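Local coordinates for lactaldehyde dehydrogenase (Escherichia coli, PDB 2IMP), which oxidises L-lactaldehyde to L-lactate and glycolaldehyde to glycolate with NAD+, serving the breakdown of L-fucose and L-rhamnose, at residues D51-A56 against T172-P177; A258-D263 against V291-G296; D399-A404 against K428-G433. One frame throughout, in Å; residues are numbered along the deposited sequence.

Interaction 1: D51-A56 against T172-P177. With NAI (1,4-dihydronicotinamide adenine dinucleotide), chain D.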
loop_
_atom_site.group_PDB
_atom_site.type_symbol
_atom_site.label_atom_id
_atom_site.label_comp_id
_atom_site.label_asym_id
_atom_site.label_seq_id
_atom_site.Cartn_x
_atom_site.Cartn_y
_atom_site.Cartn_z
ATOM N N ASP A 51 20.195 28.666 6.643
ATOM C CA ASP A 51 19.251 29.776 6.611
ATOM C C ASP A 51 18.703 30.009 5.196
ATOM O O ASP A 51 17.530 30.342 5.015
ATOM C CB ASP A 51 19.895 31.072 7.128
ATOM C CG ASP A 51 20.171 31.030 8.621
ATOM O OD1 ASP A 51 19.422 30.343 9.347
ATOM O OD2 ASP A 51 21.127 31.695 9.073
ATOM N N ALA A 52 19.573 29.844 4.206
ATOM C CA ALA A 52 19.161 29.992 2.820
ATOM C C ALA A 52 18.164 28.875 2.427
ATOM O O ALA A 52 17.158 29.116 1.760
ATOM C CB ALA A 52 20.388 29.951 1.902
ATOM N N ALA A 53 18.471 27.657 2.858
ATOM C CA ALA A 53 17.601 26.524 2.587
ATOM C C ALA A 53 16.210 26.725 3.217
ATOM O O ALA A 53 15.186 26.362 2.632
ATOM C CB ALA A 53 18.232 25.246 3.112
ATOM N N GLU A 54 16.202 27.310 4.409
ATOM C CA GLU A 54 14.958 27.589 5.106
ATOM C C GLU A 54 14.095 28.621 4.357
ATOM O O GLU A 54 12.888 28.437 4.202
ATOM C CB GLU A 54 15.248 28.092 6.522
ATOM C CG GLU A 54 14.006 28.389 7.349
ATOM C CD GLU A 54 14.353 28.929 8.726
ATOM O OE1 GLU A 54 14.913 30.042 8.806
ATOM O OE2 GLU A 54 14.077 28.240 9.729
ATOM N N ARG A 55 14.730 29.695 3.889
ATOM C CA ARG A 55 14.005 30.718 3.145
ATOM C C ARG A 55 13.354 30.185 1.852
ATOM O O ARG A 55 12.266 30.610 1.477
ATOM C CB ARG A 55 14.929 31.889 2.767
ATOM C CG ARG A 55 15.431 32.748 3.931
ATOM C CD ARG A 55 15.959 34.097 3.426
ATOM N NE ARG A 55 17.136 33.978 2.562
ATOM C CZ ARG A 55 18.378 33.796 3.006
ATOM N NH1 ARG A 55 18.618 33.711 4.310
ATOM N NH2 ARG A 55 19.384 33.707 2.148
ATOM N N ALA A 56 14.028 29.249 1.191
ATOM C CA ALA A 56 13.531 28.692 -0.065
ATOM C C ALA A 56 12.535 27.526 0.056
ATOM O O ALA A 56 11.781 27.253 -0.879
ATOM C CB ALA A 56 14.705 28.243 -0.918
ATOM N N THR A 172 14.385 21.093 1.256
ATOM C CA THR A 172 15.568 21.739 0.717
ATOM C C THR A 172 16.767 21.065 1.387
ATOM O O THR A 172 16.594 20.391 2.405
ATOM C CB THR A 172 15.592 23.270 0.955
ATOM O OG1 THR A 172 15.424 23.565 2.347
ATOM C CG2 THR A 172 14.493 23.933 0.152
ATOM N N ILE A 173 17.964 21.210 0.842
ATOM C CA ILE A 173 19.073 20.516 1.457
ATOM C C ILE A 173 20.427 21.239 1.439
ATOM O O ILE A 173 20.707 22.070 0.571
ATOM C CB ILE A 173 19.244 19.120 0.782
ATOM C CG1 ILE A 173 20.111 18.195 1.643
ATOM C CG2 ILE A 173 19.874 19.284 -0.594
ATOM C CD1 ILE A 173 20.262 16.783 1.053
ATOM N N VAL A 174 21.225 20.916 2.445
ATOM C CA VAL A 174 22.578 21.406 2.585
ATOM C C VAL A 174 23.506 20.204 2.683
ATOM O O VAL A 174 23.409 19.406 3.620
ATOM C CB VAL A 174 22.787 22.258 3.857
ATOM C CG1 VAL A 174 24.258 22.671 3.950
ATOM C CG2 VAL A 174 21.896 23.491 3.832
ATOM N N ILE A 175 24.383 20.060 1.706
ATOM C CA ILE A 175 25.293 18.939 1.689
ATOM C C ILE A 175 26.771 19.267 1.971
ATOM O O ILE A 175 27.289 20.300 1.543
ATOM C CB ILE A 175 25.206 18.213 0.323
ATOM C CG1 ILE A 175 23.901 17.415 0.253
ATOM C CG2 ILE A 175 26.430 17.333 0.107
ATOM C CD1 ILE A 175 23.672 16.745 -1.063
ATOM N N LYS A 176 27.416 18.382 2.722
ATOM C CA LYS A 176 28.842 18.495 2.991
ATOM C C LYS A 176 29.549 17.218 2.552
ATOM O O LYS A 176 29.343 16.155 3.133
ATOM C CB LYS A 176 29.160 18.718 4.469
ATOM C CG LYS A 176 30.661 19.002 4.678
ATOM C CD LYS A 176 31.111 18.881 6.125
ATOM C CE LYS A 176 31.443 17.448 6.499
ATOM N NZ LYS A 176 32.632 16.931 5.743
ATOM N N PRO A 177 30.366 17.301 1.497
ATOM C CA PRO A 177 31.057 16.092 1.056
ATOM C C PRO A 177 32.219 15.799 2.022
ATOM O O PRO A 177 32.538 16.623 2.879
ATOM C CB PRO A 177 31.557 16.482 -0.325
ATOM C CG PRO A 177 31.948 17.936 -0.115
ATOM C CD PRO A 177 30.782 18.481 0.712
HETATM P PA NAI D . 33.669 9.146 8.302
HETATM O O1A NAI D . 32.579 9.003 9.281
HETATM O O2A NAI D . 35.044 9.319 8.958
HETATM O O5B NAI D . 33.354 10.387 7.348
HETATM C C5B NAI D . 32.151 10.526 6.607
HETATM C C4B NAI D . 31.569 11.944 6.721
HETATM O O4B NAI D . 31.222 12.260 8.071
HETATM C C3B NAI D . 32.528 13.061 6.276
HETATM O O3B NAI D . 31.828 14.021 5.490
HETATM C C2B NAI D . 33.060 13.593 7.591
HETATM O O2B NAI D . 33.592 14.892 7.555
HETATM C C1B NAI D . 31.862 13.460 8.496
HETATM N N9A NAI D . 32.205 13.387 9.947
HETATM C C8A NAI D . 33.255 12.745 10.602
HETATM N N7A NAI D . 33.141 12.979 11.945
HETATM C C5A NAI D . 32.052 13.751 12.158
HETATM C C6A NAI D . 31.465 14.286 13.323
HETATM N N6A NAI D . 32.003 14.066 14.522
HETATM N N1A NAI D . 30.305 15.067 13.211
HETATM C C2A NAI D . 29.729 15.308 11.956
HETATM N N3A NAI D . 30.319 14.771 10.800
HETATM C C4A NAI D . 31.455 14.005 10.906
HETATM O O3 NAI D . 33.600 7.822 7.398
HETATM P PN NAI D . 34.395 7.525 6.026
HETATM O O1N NAI D . 34.222 8.628 5.065
HETATM O O2N NAI D . 33.979 6.153 5.578
HETATM O O5D NAI D . 35.913 7.432 6.581
HETATM C C5D NAI D . 36.901 8.419 6.429
HETATM C C4D NAI D . 38.134 7.925 7.151
HETATM O O4D NAI D . 39.072 8.992 7.252
HETATM C C3D NAI D . 38.134 7.296 8.563
HETATM O O3D NAI D . 38.333 5.899 8.474
HETATM C C2D NAI D . 39.233 7.990 9.325
HETATM O O2D NAI D . 39.983 7.112 10.132
HETATM C C1D NAI D . 40.033 8.646 8.226
HETATM N N1N NAI D . 40.802 9.819 8.751
HETATM C C2N NAI D . 40.142 11.052 8.803
HETATM C C3N NAI D . 40.830 12.196 9.290
HETATM C C7N NAI D . 40.137 13.539 9.351
HETATM O O7N NAI D . 40.844 14.635 9.830
HETATM N N7N NAI D . 38.874 13.732 8.967
HETATM C C4N NAI D . 42.192 12.053 9.716
HETATM C C5N NAI D . 42.846 10.787 9.656
HETATM C C6N NAI D . 42.129 9.672 9.165
#
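Ala53 and Thr172 carry most of this contact, where the helix segment 51-56 runs almost antiparallel (166°) to the strand 172-176. Their CA atoms lie 5.5 Å apart, and no other residue pair of the two segments matches that approach.

The polar part is a single hydrogen bond. Thr172 OG1 donates to Ala53 O at 2.8 Å. The hydroxyl arrives from above the carbonyl plane, 58° out of it, and therefore does not follow a lone pair. Rotation about chi1 (54°) tucks OG1 between the backbone N and the carbonyl carbon of Thr172, which turns it to the helix, and the same rotation carries CG2 alongside the N toward the backbone of Ala56. The methyl Ala53 CB lies beside the bonded hydroxyl, 3.4 Å from Thr172 OG1.

The apolar part is small: Ala53 CB also touches Val174 CG2 at 4.1 Å, between helix and strand. All three residues are buried.

The cofactor part lies at the far end of the strand, away from the helix. Lys176 NZ donates to NAI O2B at 2.9 Å and to NAI O3B at 3.0 Å, so both hydroxyls of the adenosine ribose are gripped by one ammonium group. Bends at chi3 and chi4 curl the chain back until Lys176 NZ also meets Pro177 O at 2.9 Å. Gly207 O is a further acceptor, and Glu179, which itself bonds the cofactor, makes only a weak ion pair.

Strand 172-176 belongs to the Rossmann-like NAD-binding domain of the aldehyde dehydrogenase fold and lies between strands 134-149 and 202-204 in its sheet, parallel to both. Helix 43-62 closes over its start, with Ala53 also touching Val145 and Asn203, while helix 209-218 covers Val174 and Lys176.

Interaction 2: A258-D263 against V291-G296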
loop_
_atom_site.group_PDB
_atom_site.type_symbol
_atom_site.label_atom_id
_atom_site.label_comp_id
_atom_site.label_asym_id
_atom_site.label_seq_id
_atom_site.Cartn_x
_atom_site.Cartn_y
_atom_site.Cartn_z
ATOM N N ALA A 258 29.738 -13.748 4.047
ATOM C CA ALA A 258 29.373 -14.599 2.920
ATOM C C ALA A 258 29.429 -16.099 3.284
ATOM O O ALA A 258 30.434 -16.577 3.803
ATOM C CB ALA A 258 30.292 -14.319 1.738
ATOM N N ILE A 259 28.343 -16.816 3.025
ATOM C CA ILE A 259 28.278 -18.236 3.331
ATOM C C ILE A 259 28.304 -19.165 2.095
ATOM O O ILE A 259 27.389 -19.149 1.267
ATOM C CB ILE A 259 27.013 -18.567 4.148
ATOM C CG1 ILE A 259 27.021 -17.773 5.453
ATOM C CG2 ILE A 259 26.954 -20.060 4.447
ATOM C CD1 ILE A 259 25.770 -17.962 6.280
ATOM N N VAL A 260 29.361 -19.961 1.994
ATOM C CA VAL A 260 29.521 -20.902 0.893
ATOM C C VAL A 260 29.255 -22.365 1.312
ATOM O O VAL A 260 30.062 -22.968 2.014
ATOM C CB VAL A 260 30.950 -20.830 0.307
ATOM C CG1 VAL A 260 31.046 -21.696 -0.947
ATOM C CG2 VAL A 260 31.317 -19.382 0.004
ATOM N N MET A 261 28.121 -22.914 0.894
ATOM C CA MET A 261 27.782 -24.291 1.226
ATOM C C MET A 261 28.498 -25.324 0.327
ATOM O O MET A 261 29.053 -24.966 -0.711
ATOM C CB MET A 261 26.268 -24.493 1.134
ATOM C CG MET A 261 25.467 -23.573 2.042
ATOM S SD MET A 261 25.964 -23.680 3.775
ATOM C CE MET A 261 25.098 -25.172 4.269
ATOM N N ASP A 262 28.497 -26.588 0.736
ATOM C CA ASP A 262 29.146 -27.613 -0.072
ATOM C C ASP A 262 28.489 -27.787 -1.453
ATOM O O ASP A 262 29.174 -27.944 -2.461
ATOM C CB ASP A 262 29.156 -28.964 0.657
ATOM C CG ASP A 262 30.075 -28.975 1.873
ATOM O OD1 ASP A 262 31.134 -28.313 1.832
ATOM O OD2 ASP A 262 29.743 -29.659 2.864
ATOM N N ASP A 263 27.161 -27.746 -1.470
ATOM C CA ASP A 263 26.394 -27.891 -2.701
ATOM C C ASP A 263 26.314 -26.588 -3.512
ATOM O O ASP A 263 25.397 -26.393 -4.308
ATOM C CB ASP A 263 24.974 -28.349 -2.371
ATOM C CG ASP A 263 24.126 -27.231 -1.794
ATOM O OD1 ASP A 263 24.650 -26.466 -0.956
ATOM O OD2 ASP A 263 22.942 -27.118 -2.173
ATOM N N VAL A 291 34.298 -14.346 5.079
ATOM C CA VAL A 291 33.932 -15.508 4.289
ATOM C C VAL A 291 33.870 -16.848 5.054
ATOM O O VAL A 291 34.882 -17.339 5.553
ATOM C CB VAL A 291 34.896 -15.665 3.090
ATOM C CG1 VAL A 291 34.379 -16.722 2.140
ATOM C CG2 VAL A 291 35.053 -14.332 2.374
ATOM N N TYR A 292 32.670 -17.414 5.139
ATOM C CA TYR A 292 32.473 -18.692 5.804
ATOM C C TYR A 292 32.284 -19.845 4.802
ATOM O O TYR A 292 31.331 -19.851 4.021
ATOM C CB TYR A 292 31.266 -18.629 6.750
ATOM C CG TYR A 292 31.380 -17.549 7.802
ATOM C CD1 TYR A 292 30.964 -16.246 7.538
ATOM C CD2 TYR A 292 31.957 -17.816 9.045
ATOM C CE1 TYR A 292 31.120 -15.233 8.478
ATOM C CE2 TYR A 292 32.121 -16.808 9.995
ATOM C CZ TYR A 292 31.700 -15.519 9.702
ATOM O OH TYR A 292 31.873 -14.511 10.623
ATOM N N VAL A 293 33.209 -20.800 4.829
ATOM C CA VAL A 293 33.168 -21.944 3.923
ATOM C C VAL A 293 33.105 -23.300 4.650
ATOM O O VAL A 293 33.946 -23.572 5.504
ATOM C CB VAL A 293 34.419 -21.949 3.025
ATOM C CG1 VAL A 293 34.267 -22.980 1.920
ATOM C CG2 VAL A 293 34.654 -20.559 2.457
ATOM N N GLN A 294 32.132 -24.146 4.321
ATOM C CA GLN A 294 32.086 -25.423 5.015
ATOM C C GLN A 294 33.081 -26.481 4.508
ATOM O O GLN A 294 33.494 -26.468 3.349
ATOM C CB GLN A 294 30.667 -26.007 5.049
ATOM C CG GLN A 294 30.013 -26.319 3.731
ATOM C CD GLN A 294 28.711 -27.078 3.934
ATOM O OE1 GLN A 294 27.951 -27.307 2.992
ATOM N NE2 GLN A 294 28.452 -27.480 5.174
ATOM N N LYS A 295 33.458 -27.368 5.420
ATOM C CA LYS A 295 34.413 -28.443 5.175
ATOM C C LYS A 295 34.315 -29.143 3.795
ATOM O O LYS A 295 35.250 -29.104 2.998
ATOM C CB LYS A 295 34.269 -29.495 6.279
ATOM C CG LYS A 295 34.142 -28.923 7.691
ATOM C CD LYS A 295 35.409 -28.216 8.148
ATOM C CE LYS A 295 35.290 -27.764 9.598
ATOM N NZ LYS A 295 36.570 -27.201 10.118
ATOM N N GLY A 296 33.178 -29.782 3.548
ATOM C CA GLY A 296 32.969 -30.497 2.302
ATOM C C GLY A 296 33.596 -29.902 1.056
ATOM O O GLY A 296 34.121 -30.636 0.221
#
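Gln294 and Asp262 meet where two parallel strands, 258-260 and 291-294, run out into their turns. The register is set by the backbone: Tyr292 N donates to Ala258 O at 2.7 Å, and Val260 N to Tyr292 O at 2.8 Å with a nearly straight N-H...O angle of 178°. Tyr292 thus bonds with both its N and its O to residues flanking Ile259, as parallel pairing requires. One step on, Gln294 N to Val260 O is stretched to 3.3 Å and weak, which marks the strands parting.

The side chain of Gln294 then reaches across to Asp262. Gln294 CB lies 4.0 Å from Asp262 OD1. The chi1 of 61° sets CG between the backbone N and the carbonyl carbon, directing the chain at Asp262. Beyond CG the chain is extended; CG is modelled against Asp262 OD1 and CD against OD2, both so close that the exact spacing of the two side chains is doubtful. Amide and carboxylate planes are nearly parallel, 12° apart. Gln294 OE1 accepts from Asp262 N, although the modelled 2.4 Å is too short to be trusted as a length. Met261 CE approaches Gln294 OE1 too, at 3.8 Å. At the tip, NE2 faces Asp262 OD2 at an angle too poor for a bond.

These strands are the two beta elements of a beta-alpha-beta crossover whose helix is 266-274. Strand 257-260 is flanked on its other side by 409-416, and strand 290-294 by 388-394, both parallel. Helix 298-310 lies against the face bearing Val260, Val291 and Val293, through Phe301. Helix 397-405 covers the other face, touching Ile259 and Tyr292; the Tyr292 hydroxyl reaches Gln375.

Interaction 3: D399-A404 against K428-G433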
loop_
_atom_site.group_PDB
_atom_site.type_symbol
_atom_site.label_atom_id
_atom_site.label_comp_id
_atom_site.label_asym_id
_atom_site.label_seq_id
_atom_site.Cartn_x
_atom_site.Cartn_y
_atom_site.Cartn_z
ATOM N N ASP A 399 25.798 -23.248 12.173
ATOM C CA ASP A 399 27.064 -22.670 12.616
ATOM C C ASP A 399 27.380 -21.380 11.833
ATOM O O ASP A 399 27.738 -20.347 12.404
ATOM C CB ASP A 399 28.222 -23.657 12.396
ATOM C CG ASP A 399 28.108 -24.910 13.246
ATOM O OD1 ASP A 399 26.979 -25.414 13.414
ATOM O OD2 ASP A 399 29.153 -25.407 13.731
ATOM N N ALA A 400 27.243 -21.481 10.515
ATOM C CA ALA A 400 27.485 -20.356 9.627
ATOM C C ALA A 400 26.522 -19.179 9.890
ATOM O O ALA A 400 26.946 -18.031 10.012
ATOM C CB ALA A 400 27.371 -20.810 8.181
ATOM N N ILE A 401 25.231 -19.486 9.977
ATOM C CA ILE A 401 24.234 -18.460 10.249
ATOM C C ILE A 401 24.491 -17.779 11.602
ATOM O O ILE A 401 24.412 -16.556 11.727
ATOM C CB ILE A 401 22.809 -19.057 10.261
ATOM C CG1 ILE A 401 22.432 -19.528 8.856
ATOM C CG2 ILE A 401 21.807 -18.022 10.758
ATOM C CD1 ILE A 401 21.052 -20.132 8.770
ATOM N N SER A 402 24.813 -18.600 12.595
ATOM C CA SER A 402 25.102 -18.117 13.933
ATOM C C SER A 402 26.338 -17.203 13.987
ATOM O O SER A 402 26.335 -16.191 14.687
ATOM C CB SER A 402 25.297 -19.300 14.878
ATOM O OG SER A 402 25.623 -18.847 16.175
ATOM N N MET A 403 27.384 -17.570 13.247
ATOM C CA MET A 403 28.596 -16.759 13.204
ATOM C C MET A 403 28.407 -15.459 12.400
ATOM O O MET A 403 28.949 -14.411 12.755
ATOM C CB MET A 403 29.764 -17.568 12.627
ATOM C CG MET A 403 30.236 -18.691 13.545
ATOM S SD MET A 403 31.746 -19.508 12.986
ATOM C CE MET A 403 31.061 -20.768 11.947
ATOM N N ALA A 404 27.640 -15.543 11.318
ATOM C CA ALA A 404 27.356 -14.360 10.521
ATOM C C ALA A 404 26.576 -13.322 11.361
ATOM O O ALA A 404 26.882 -12.130 11.340
ATOM C CB ALA A 404 26.550 -14.744 9.278
ATOM N N LYS A 428 15.527 -16.887 6.627
ATOM C CA LYS A 428 14.860 -16.766 7.912
ATOM C C LYS A 428 15.836 -16.562 9.100
ATOM O O LYS A 428 15.539 -15.821 10.027
ATOM C CB LYS A 428 13.991 -18.005 8.165
ATOM C CG LYS A 428 13.107 -17.898 9.404
ATOM C CD LYS A 428 12.138 -19.072 9.520
ATOM C CE LYS A 428 11.149 -18.864 10.667
ATOM N NZ LYS A 428 10.116 -19.948 10.753
ATOM N N GLY A 429 16.999 -17.202 9.033
ATOM C CA GLY A 429 17.967 -17.094 10.115
ATOM C C GLY A 429 18.903 -15.896 10.103
ATOM O O GLY A 429 19.318 -15.427 11.163
ATOM N N LEU A 430 19.249 -15.405 8.918
ATOM C CA LEU A 430 20.149 -14.258 8.803
ATOM C C LEU A 430 19.526 -12.904 9.241
ATOM O O LEU A 430 18.514 -12.463 8.695
ATOM C CB LEU A 430 20.672 -14.156 7.361
ATOM C CG LEU A 430 21.705 -15.233 6.998
ATOM C CD1 LEU A 430 22.019 -15.218 5.516
ATOM C CD2 LEU A 430 22.967 -14.990 7.804
ATOM N N LYS A 431 20.145 -12.261 10.223
ATOM C CA LYS A 431 19.649 -10.983 10.721
ATOM C C LYS A 431 20.334 -9.751 10.068
ATOM O O LYS A 431 21.120 -9.046 10.696
ATOM C CB LYS A 431 19.800 -10.949 12.244
ATOM C CG LYS A 431 19.013 -12.060 12.929
ATOM C CD LYS A 431 19.334 -12.177 14.411
ATOM C CE LYS A 431 18.625 -13.386 15.018
ATOM N NZ LYS A 431 18.983 -13.643 16.442
ATOM N N PHE A 432 20.010 -9.529 8.797
ATOM C CA PHE A 432 20.564 -8.432 8.018
ATOM C C PHE A 432 19.520 -7.683 7.162
ATOM O O PHE A 432 18.483 -8.241 6.809
ATOM C CB PHE A 432 21.682 -8.959 7.104
ATOM C CG PHE A 432 22.883 -9.482 7.845
ATOM C CD1 PHE A 432 22.819 -10.683 8.548
ATOM C CD2 PHE A 432 24.059 -8.740 7.896
ATOM C CE1 PHE A 432 23.912 -11.138 9.277
ATOM C CE2 PHE A 432 25.159 -9.191 8.625
ATOM C CZ PHE A 432 25.081 -10.383 9.322
ATOM N N GLY A 433 19.806 -6.427 6.843
ATOM C CA GLY A 433 18.884 -5.644 6.036
ATOM C C GLY A 433 18.844 -6.146 4.605
ATOM O O GLY A 433 17.913 -5.845 3.854
#
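Ile401 and Ala404 of helix 397-405 pack against Gly429, Leu430 and Phe432, where helix 420-429 ends and its chain runs on into strand 434-437. The contact belongs to the alpha/beta catalytic domain of the aldehyde dehydrogenase fold, and the two helices are linked through strand 409-416.

The tight part begins at the helix end. With CG1 of Ile401 beside the backbone N (chi1 -67°), the CG2 branch is turned away from that N, and Ile401 CG2 lies 3.6 Å from Gly429 O. A side-chain carbon on Gly429 would fall about 3.1 Å from Ile401 CG2, so the glycine is what permits such closeness. Leu430, the first residue to leave helical geometry, extends CD2 to Ala404 CB at 3.9 Å, and less closely to Ile401 CG2 at 4.4 Å. The segments exchange no hydrogen bond; Asn405 supplies polar links instead, bonding both Gly429 O and Lys431 N.

The loose side is polar. Ser402, Lys428 and Lys431 are exposed and turn no side-chain atom to the opposite segment; Lys428 instead packs on Gly133 of a neighbouring subunit. The total buried area is only 213 Å², much of it on Ile401, Ala404 and Leu430.

Phe432 finishes the buried side. Its ring is in cation-pi contact with Arg453, and Pro257 of the adjoining strand also touches it. A serine here would probably leave the Arg453 guanidinium without its aromatic partner and open a gap beside Ala404. The ring presents its edge, not a face, to the end of helix 397-405: Ala404 O, which also accepts from Arg290 NH2, lies near the ring plane, 3.7 Å from Phe432 CE1 and 3.2 Å from Phe432 CZ.

Interactions 2 and 3 are neighbours, with centres about 13 Å apart, and they share an interface: Met403 CB packs on Tyr292 CE2 at 3.6 Å, and Ala400 CB on Ile259 CD1 at 3.8 Å, so helix 397-405 lies on the strands paired in interaction 2. Interaction 1 stands on the opposite side of the chain's centre, its centre about 48 Å and 40 Å from theirs, and adjoins the cofactor. All three are mainly buried; only interaction 2 has exposed touching residues, Lys295 and Gly296. Chemistry differs too: one side-chain to backbone bond in interaction 1, parallel backbone pairing ended by a glutamine bonded to a backbone N in interaction 2, apolar packing in interaction 3.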